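Local coordinates for RagB/SusD domain protein (Flavobacterium johnsoniae, PDB 5J90) that binds chitin, probably as a SusD-like lipoprotein at the cell surface, and belongs to a polysaccharide utilization locus that converts recalcitrant chitin, at residues 436-439 with 440-443. Sequence-based numbering, arbitrary orientation.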
loop_
_atom_site.group_PDB
_atom_site.type_symbol
_atom_site.label_atom_id
_atom_site.label_comp_id
_atom_site.label_asym_id
_atom_site.label_seq_id
_atom_site.Cartn_x
_atom_site.Cartn_y
_atom_site.Cartn_z
ATOM N N TRP A 436 1.667 -18.620 -1.307
ATOM C CA TRP A 436 2.484 -17.411 -1.106
ATOM C C TRP A 436 1.633 -16.144 -1.227
ATOM O O TRP A 436 1.767 -15.215 -0.421
ATOM C CB TRP A 436 3.657 -17.389 -2.104
ATOM C CG TRP A 436 4.535 -16.160 -2.069
ATOM C CD1 TRP A 436 5.086 -15.563 -0.965
ATOM C CD2 TRP A 436 4.985 -15.408 -3.200
ATOM N NE1 TRP A 436 5.838 -14.469 -1.346
ATOM C CE2 TRP A 436 5.797 -14.360 -2.713
ATOM C CE3 TRP A 436 4.783 -15.524 -4.583
ATOM C CZ2 TRP A 436 6.389 -13.420 -3.563
ATOM C CZ3 TRP A 436 5.380 -14.597 -5.428
ATOM C CH2 TRP A 436 6.175 -13.561 -4.912
ATOM N N SER A 437 0.752 -16.099 -2.219
ATOM C CA SER A 437 -0.138 -14.944 -2.347
ATOM C C SER A 437 -1.081 -14.806 -1.146
ATOM O O SER A 437 -1.247 -13.714 -0.601
ATOM C CB SER A 437 -0.907 -15.015 -3.664
ATOM O OG SER A 437 0.008 -14.913 -4.742
ATOM N N ASP A 438 -1.687 -15.913 -0.718
ATOM C CA ASP A 438 -2.569 -15.886 0.447
ATOM C C ASP A 438 -1.816 -15.507 1.722
ATOM O O ASP A 438 -2.357 -14.796 2.582
ATOM C CB ASP A 438 -3.227 -17.256 0.612
ATOM C CG ASP A 438 -4.740 -17.198 0.684
ATOM O OD1 ASP A 438 -5.371 -16.164 0.364
ATOM O OD2 ASP A 438 -5.306 -18.234 1.078
ATOM N N TYR A 439 -0.567 -15.953 1.855
ATOM C CA TYR A 439 0.242 -15.618 3.019
ATOM C C TYR A 439 0.557 -14.128 3.026
ATOM O O TYR A 439 0.503 -13.469 4.067
ATOM C CB TYR A 439 1.549 -16.422 3.061
ATOM C CG TYR A 439 2.452 -15.945 4.172
ATOM C CD1 TYR A 439 2.271 -16.377 5.480
ATOM C CD2 TYR A 439 3.465 -15.019 3.922
ATOM C CE1 TYR A 439 3.084 -15.920 6.506
ATOM C CE2 TYR A 439 4.280 -14.556 4.938
ATOM C CZ TYR A 439 4.086 -15.010 6.227
ATOM O OH TYR A 439 4.906 -14.557 7.242
ATOM N N ARG A 440 0.914 -13.589 1.867
ATOM C CA ARG A 440 1.170 -12.153 1.801
ATOM C C ARG A 440 -0.078 -11.365 2.210
ATOM O O ARG A 440 0.001 -10.425 3.011
ATOM C CB ARG A 440 1.664 -11.755 0.403
ATOM C CG ARG A 440 3.117 -12.158 0.133
ATOM C CD ARG A 440 3.561 -11.805 -1.287
ATOM N NE ARG A 440 2.933 -12.676 -2.285
ATOM C CZ ARG A 440 2.860 -12.377 -3.578
ATOM N NH1 ARG A 440 3.347 -11.224 -4.025
ATOM N NH2 ARG A 440 2.273 -13.215 -4.424
ATOM N N ARG A 441 -1.232 -11.743 1.674
ATOM C CA ARG A 441 -2.454 -11.013 1.989
ATOM C C ARG A 441 -2.873 -11.125 3.453
ATOM O O ARG A 441 -3.208 -10.118 4.068
ATOM C CB ARG A 441 -3.602 -11.457 1.094
ATOM C CG ARG A 441 -4.909 -10.730 1.410
ATOM C CD ARG A 441 -6.007 -11.127 0.458
ATOM N NE ARG A 441 -6.374 -12.537 0.583
ATOM C CZ ARG A 441 -7.310 -13.007 1.406
ATOM N NH1 ARG A 441 -7.978 -12.193 2.217
ATOM N NH2 ARG A 441 -7.576 -14.305 1.422
ATOM N N THR A 442 -2.854 -12.336 4.009
ATOM C CA THR A 442 -3.476 -12.584 5.310
ATOM C C THR A 442 -2.502 -12.713 6.467
ATOM O O THR A 442 -2.891 -12.544 7.622
ATOM C CB THR A 442 -4.327 -13.875 5.305
ATOM O OG1 THR A 442 -3.468 -15.027 5.174
ATOM C CG2 THR A 442 -5.352 -13.861 4.183
ATOM N N GLY A 443 -1.251 -13.049 6.172
ATOM C CA GLY A 443 -0.271 -13.369 7.198
ATOM C C GLY A 443 -0.414 -14.777 7.762
ATOM O O GLY A 443 0.232 -15.099 8.759
HETATM O O HOH W 1 -5.670 -14.304 -1.490
#
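The last turns of helix 432-442 in the SusD-like fold, largely buried here, are joined by a cation-pi stack of Arg440 on Trp436 and a salt bridge of Asp438 with Arg441. The guanidinium of Arg440 lies flat over one face of the indole, with the planes 10° apart. Arg440 CZ sits 3.5 Å above the centroid of the six-membered ring of Trp436. The bend at chi3 (-72°) folds the Arg440 chain over the indole, and CD makes a CH-pi contact with the five-membered ring. At the guanidinium edge, Arg440 NH2 gives a weak bond to Ser437 OG at 2.8 Å. Arg440 NH1 bonds to the carbonyls of Asp132 and Arg466, while Trp436 NE1 bonds to that of Val465. These bonds tie both stacked groups to neighbouring chain segments. With an alanine at Trp436, the Arg440 guanidinium would probably lose the flat surface it stacks on and Val465 O the indole N-H, though the NH1 bonds could still hold the arginine in part.

Asp438 OD1 accepts from Arg441 NH2 at 3.1 Å, on the syn side of the carboxylate but 29° out of its plane. A water adds a second link, donating to Asp438 OD1 and accepting from Arg441 NE. Asp438 OD2 pairs with Lys424 and Arg441 NH1 with Glu341, so the bridge is part of a larger charge network.

At the C-terminal end, Gly443 leaves helical geometry with positive phi. Gly443 N still bonds to Tyr439 O at 2.8 Å, and Gly443 CA lies over one face of the Tyr439 ring. Asp438 O takes two donors from Thr442, backbone N and side-chain OG1, from opposite faces of the carbonyl plane. The hydroxyl bond, Thr442 OG1 to Asp438 O, measures 2.8 Å.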